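Local coordinates for protein histidine--tRNA ligase (Thermus thermophilus, PDB 1H4V) that joins L-histidine to its cognate tRNA at the expense of ATP, working as a homodimeric class II aminoacyl-tRNA synthetase, at residues E325-G328 with P329-Y332; P335-E338 with E339-A342. All coordinates share one frame; numbering follows the deposited sequence.

In the fold
Followed from the N terminus, the chain leaves the catalytic region after helix 309-318 and runs as a linker into the C-terminal anticodon-binding domain. Interaction 1 lies where that linker ends: residues 325-328 meet 329-332 as the chain enters strand 331-335. Interaction 2 comes at the other end of the same strand, where residues 335-338 turn into 339-342 and start helix 338-351. Both are local: in interaction 1 a lysine reaches along an extended entry into the strand; only interaction 2 rounds a turn. Neither crosses nor encloses the other, and their centres lie about 21 Å apart. Together they bracket the first strand-to-helix unit of the domain, one at its entrance, the other at its turn.

Interaction 1 of 2, residues E325-G328 with P329-Y332; sequences EEKG and PDLY
K327 reaches forward along the chain to D330, three residues on, and its side chain spans the G328-P329 peptide that lies between them. CB starts beside the linker backbone, and CG, anti to the backbone N (chi1 -161°), is set next to the lysine's own carbonyl carbon. CG and CD carry the arm toward D330, and a bend at chi3 (69°) then takes CE close over G328 O, at 3.0 Å, a contact too short to be read literally. The tip, NZ, ends 3.9 Å from D330 OD1. This is a long salt bridge without a hydrogen bond, attraction between charges more than a firm grip, and the exposed lysine probably keeps some freedom. The carboxylate is fixed from another quarter: D330 OD2 accepts a hydrogen bond from the backbone N of R356. Underneath the lysine bridge the backbone stays extended, with a trans peptide before P329 that places the proline CD 3.0 Å from G328 CA. The R356 side chain adds a second tie to this junction, NH1 bonding K327 O. Farther back, E325 forms a salt bridge with K15 of helix 14-33, whereas E326 packs on L37 of the second subunit. Thus the last residues of the interdomain linker pass from the catalytic body into the sheet of the anticodon-binding domain, where P329 packs on strand 357-359 and strand 331-335 is laid between 357-359 and 380-384, parallel to both.

Interaction 2 of 2, residues P335-E338 with E339-A342; sequences PLTE and EAVA
T337 turns its hydroxyl onto the first turn of helix 338-351 and caps it, a textbook N-cap in which OG1 accepts from A340 N at 3.3 Å. With OG1 placed between the backbone N and the carbonyl carbon (chi1 63°), the oxygen comes up against the start of the helix, also 3.4 Å from A340 CB. The N-H...O angle of this bond is 137°, and the same N-H also makes a weak bond to T337 O, with A340 N 3.2 Å from that oxygen. V341 N adds another weak bond, to E338 O, so the opening turn is stitched at several points, each modest. The tight side faces inward. There the P335 ring, at the end of strand 331-335, closes over the turn, its CB 3.8 Å from A340 CB and its CG 3.9 Å from V341 CG2. V341 CG2 also lies 3.4 Å from E338 O, and beyond these two segments the valine packs on L361 and on I138 of the second subunit. The outer side is looser. E338 and E339 are exposed and direct their CB atoms away from the turn; E338 bends at CG to rest on P363, while the extended E339 touches L389 of helix 386-391. Chemically, the threonine's hydroxyl and carbonyl oxygens share a backbone N-H that has no earlier helical carbonyl to serve it, P335, A340 and V341 make the buried face apolar, and two carboxylates near the N-terminal end would probably interact favourably with the helix dipole.

Interaction 1 of 2, residues E325-G328 with P329-Y332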
ATOM      1  N   GLU A 325      -9.333  -9.016 -19.028  1.00 43.70           N
ATOM      2  CA  GLU A 325      -9.289 -10.182 -18.157  1.00 45.88           C
ATOM      3  C   GLU A 325      -7.889 -10.415 -17.604  1.00 45.85           C
ATOM      4  O   GLU A 325      -6.890 -10.052 -18.230  1.00 45.15           O
ATOM      5  CB  GLU A 325      -9.759 -11.430 -18.909  1.00 49.61           C
ATOM      6  CG  GLU A 325     -11.197 -11.361 -19.410  1.00 56.31           C
ATOM      7  CD  GLU A 325     -12.184 -10.993 -18.314  1.00 59.92           C
ATOM      8  OE1 GLU A 325     -12.108 -11.591 -17.219  1.00 61.47           O
ATOM      9  OE2 GLU A 325     -13.042 -10.111 -18.552  1.00 61.98           O
ATOM     10  N   GLU A 326      -7.833 -11.013 -16.418  1.00 46.44           N
ATOM     11  CA  GLU A 326      -6.572 -11.326 -15.750  1.00 46.53           C
ATOM     12  C   GLU A 326      -5.767 -12.218 -16.685  1.00 45.02           C
ATOM     13  O   GLU A 326      -6.305 -13.169 -17.255  1.00 45.83           O
ATOM     14  CB  GLU A 326      -6.855 -12.071 -14.440  1.00 48.83           C
ATOM     15  CG  GLU A 326      -5.651 -12.316 -13.541  1.00 56.23           C
ATOM     16  CD  GLU A 326      -5.230 -11.080 -12.757  1.00 63.08           C
ATOM     17  OE1 GLU A 326      -4.657 -10.145 -13.363  1.00 63.51           O
ATOM     18  OE2 GLU A 326      -5.481 -11.044 -11.529  1.00 63.59           O
ATOM     19  N   LYS A 327      -4.486 -11.917 -16.860  1.00 43.40           N
ATOM     20  CA  LYS A 327      -3.659 -12.734 -17.737  1.00 41.34           C
ATOM     21  C   LYS A 327      -3.505 -14.128 -17.129  1.00 37.94           C
ATOM     22  O   LYS A 327      -3.531 -14.291 -15.909  1.00 37.05           O
ATOM     23  CB  LYS A 327      -2.275 -12.108 -17.929  1.00 44.71           C
ATOM     24  CG  LYS A 327      -1.546 -12.649 -19.153  1.00 53.42           C
ATOM     25  CD  LYS A 327      -0.036 -12.554 -19.022  1.00 58.68           C
ATOM     26  CE  LYS A 327       0.476 -13.529 -17.967  1.00 63.26           C
ATOM     27  NZ  LYS A 327       1.967 -13.590 -17.910  1.00 64.89           N
ATOM     28  N   GLY A 328      -3.358 -15.131 -17.989  1.00 35.66           N
ATOM     29  CA  GLY A 328      -3.199 -16.496 -17.518  1.00 31.90           C
ATOM     30  C   GLY A 328      -1.742 -16.906 -17.411  1.00 29.17           C
ATOM     31  O   GLY A 328      -0.857 -16.182 -17.854  1.00 29.24           O
ATOM     32  N   PRO A 329      -1.454 -18.067 -16.819  1.00 27.90           N
ATOM     33  CA  PRO A 329      -0.062 -18.493 -16.699  1.00 28.32           C
ATOM     34  C   PRO A 329       0.526 -18.816 -18.066  1.00 28.02           C
ATOM     35  O   PRO A 329      -0.211 -19.065 -19.022  1.00 27.56           O
ATOM     36  CB  PRO A 329      -0.166 -19.730 -15.819  1.00 26.82           C
ATOM     37  CG  PRO A 329      -1.460 -20.313 -16.259  1.00 25.05           C
ATOM     38  CD  PRO A 329      -2.357 -19.099 -16.287  1.00 26.80           C
ATOM     39  N   ASP A 330       1.851 -18.805 -18.154  1.00 26.73           N
ATOM     40  CA  ASP A 330       2.517 -19.136 -19.405  1.00 26.41           C
ATOM     41  C   ASP A 330       2.418 -20.639 -19.641  1.00 25.12           C
ATOM     42  O   ASP A 330       2.386 -21.091 -20.779  1.00 25.44           O
ATOM     43  CB  ASP A 330       3.990 -18.719 -19.363  1.00 27.69           C
ATOM     44  CG  ASP A 330       4.168 -17.217 -19.253  1.00 32.14           C
ATOM     45  OD1 ASP A 330       3.467 -16.480 -19.975  1.00 37.70           O
ATOM     46  OD2 ASP A 330       5.013 -16.771 -18.454  1.00 35.87           O
ATOM     47  N   LEU A 331       2.354 -21.407 -18.556  1.00 22.99           N
ATOM     48  CA  LEU A 331       2.269 -22.859 -18.650  1.00 21.31           C
ATOM     49  C   LEU A 331       1.407 -23.479 -17.548  1.00 20.42           C
ATOM     50  O   LEU A 331       1.594 -23.187 -16.364  1.00 20.79           O
ATOM     51  CB  LEU A 331       3.680 -23.459 -18.581  1.00 20.95           C
ATOM     52  CG  LEU A 331       3.825 -24.991 -18.520  1.00 24.82           C
ATOM     53  CD1 LEU A 331       3.412 -25.595 -19.857  1.00 18.55           C
ATOM     54  CD2 LEU A 331       5.280 -25.373 -18.198  1.00 20.04           C
ATOM     55  N   TYR A 332       0.459 -24.327 -17.945  1.00 18.44           N
ATOM     56  CA  TYR A 332      -0.392 -25.032 -16.996  1.00 17.16           C
ATOM     57  C   TYR A 332      -0.138 -26.526 -17.203  1.00 18.04           C
ATOM     58  O   TYR A 332      -0.560 -27.110 -18.205  1.00 17.73           O
ATOM     59  CB  TYR A 332      -1.871 -24.725 -17.225  1.00 18.24           C
ATOM     60  CG  TYR A 332      -2.743 -25.230 -16.099  1.00 18.36           C
ATOM     61  CD1 TYR A 332      -2.683 -24.646 -14.835  1.00 24.52           C
ATOM     62  CD2 TYR A 332      -3.578 -26.327 -16.275  1.00 24.51           C
ATOM     63  CE1 TYR A 332      -3.428 -25.148 -13.769  1.00 25.22           C
ATOM     64  CE2 TYR A 332      -4.328 -26.838 -15.216  1.00 23.68           C
ATOM     65  CZ  TYR A 332      -4.247 -26.245 -13.968  1.00 27.32           C
ATOM     66  OH  TYR A 332      -4.967 -26.761 -12.912  1.00 34.22           O
TER

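Interaction 2 of 2, residues P335-E338 with E339-A342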
ATOM      1  N   PRO A 335      -0.742 -33.307 -14.739  1.00 21.31           N
ATOM      2  CA  PRO A 335      -0.138 -34.609 -14.424  1.00 21.86           C
ATOM      3  C   PRO A 335      -1.168 -35.675 -14.796  1.00 22.03           C
ATOM      4  O   PRO A 335      -2.351 -35.511 -14.519  1.00 20.22           O
ATOM      5  CB  PRO A 335       0.110 -34.527 -12.914  1.00 21.44           C
ATOM      6  CG  PRO A 335      -0.984 -33.626 -12.439  1.00 19.52           C
ATOM      7  CD  PRO A 335      -1.073 -32.560 -13.512  1.00 16.84           C
ATOM      8  N   LEU A 336      -0.738 -36.745 -15.455  1.00 23.91           N
ATOM      9  CA  LEU A 336      -1.679 -37.790 -15.847  1.00 27.19           C
ATOM     10  C   LEU A 336      -1.757 -38.911 -14.822  1.00 28.44           C
ATOM     11  O   LEU A 336      -2.777 -39.587 -14.712  1.00 29.20           O
ATOM     12  CB  LEU A 336      -1.310 -38.335 -17.225  1.00 25.48           C
ATOM     13  CG  LEU A 336      -1.344 -37.225 -18.274  1.00 30.60           C
ATOM     14  CD1 LEU A 336      -0.935 -37.765 -19.633  1.00 28.93           C
ATOM     15  CD2 LEU A 336      -2.743 -36.635 -18.320  1.00 30.84           C
ATOM     16  N   THR A 337      -0.679 -39.111 -14.077  1.00 29.21           N
ATOM     17  CA  THR A 337      -0.677 -40.137 -13.044  1.00 30.90           C
ATOM     18  C   THR A 337      -0.434 -39.435 -11.718  1.00 32.12           C
ATOM     19  O   THR A 337      -0.081 -38.253 -11.690  1.00 31.73           O
ATOM     20  CB  THR A 337       0.438 -41.197 -13.252  1.00 31.40           C
ATOM     21  OG1 THR A 337       1.724 -40.568 -13.175  1.00 33.00           O
ATOM     22  CG2 THR A 337       0.279 -41.880 -14.597  1.00 25.29           C
ATOM     23  N   GLU A 338      -0.612 -40.170 -10.626  1.00 33.25           N
ATOM     24  CA  GLU A 338      -0.421 -39.627  -9.296  1.00 33.62           C
ATOM     25  C   GLU A 338       1.043 -39.293  -9.042  1.00 33.15           C
ATOM     26  O   GLU A 338       1.349 -38.326  -8.353  1.00 33.31           O
ATOM     27  CB  GLU A 338      -0.911 -40.626  -8.250  1.00 38.35           C
ATOM     28  CG  GLU A 338      -1.055 -40.017  -6.868  1.00 49.56           C
ATOM     29  CD  GLU A 338      -2.252 -39.082  -6.760  1.00 55.01           C
ATOM     30  OE1 GLU A 338      -2.259 -38.233  -5.841  1.00 59.54           O
ATOM     31  OE2 GLU A 338      -3.191 -39.200  -7.581  1.00 55.95           O
ATOM     32  N   GLU A 339       1.949 -40.095  -9.589  1.00 32.87           N
ATOM     33  CA  GLU A 339       3.379 -39.848  -9.402  1.00 32.36           C
ATOM     34  C   GLU A 339       3.817 -38.604 -10.172  1.00 30.42           C
ATOM     35  O   GLU A 339       4.790 -37.946  -9.801  1.00 30.40           O
ATOM     36  CB  GLU A 339       4.218 -41.044  -9.878  1.00 35.37           C
ATOM     37  CG  GLU A 339       5.727 -40.800  -9.800  1.00 43.72           C
ATOM     38  CD  GLU A 339       6.556 -41.791 -10.618  1.00 51.25           C
ATOM     39  OE1 GLU A 339       7.775 -41.544 -10.773  1.00 50.15           O
ATOM     40  OE2 GLU A 339       6.002 -42.809 -11.106  1.00 51.87           O
ATOM     41  N   ALA A 340       3.087 -38.284 -11.237  1.00 27.24           N
ATOM     42  CA  ALA A 340       3.409 -37.135 -12.067  1.00 24.63           C
ATOM     43  C   ALA A 340       3.042 -35.796 -11.413  1.00 22.53           C
ATOM     44  O   ALA A 340       3.531 -34.745 -11.823  1.00 20.69           O
ATOM     45  CB  ALA A 340       2.718 -37.274 -13.414  1.00 23.86           C
ATOM     46  N   VAL A 341       2.183 -35.839 -10.399  1.00 20.88           N
ATOM     47  CA  VAL A 341       1.765 -34.633  -9.683  1.00 21.60           C
ATOM     48  C   VAL A 341       3.002 -33.941  -9.100  1.00 21.47           C
ATOM     49  O   VAL A 341       3.200 -32.743  -9.271  1.00 22.15           O
ATOM     50  CB  VAL A 341       0.803 -34.986  -8.536  1.00 20.68           C
ATOM     51  CG1 VAL A 341       0.498 -33.746  -7.706  1.00 22.38           C
ATOM     52  CG2 VAL A 341      -0.466 -35.595  -9.088  1.00 17.71           C
ATOM     53  N   ALA A 342       3.843 -34.715  -8.426  1.00 20.43           N
ATOM     54  CA  ALA A 342       5.066 -34.181  -7.841  1.00 21.14           C
ATOM     55  C   ALA A 342       6.012 -33.686  -8.930  1.00 22.01           C
ATOM     56  O   ALA A 342       6.638 -32.635  -8.793  1.00 23.22           O
ATOM     57  CB  ALA A 342       5.753 -35.247  -7.015  1.00 21.16           C
TER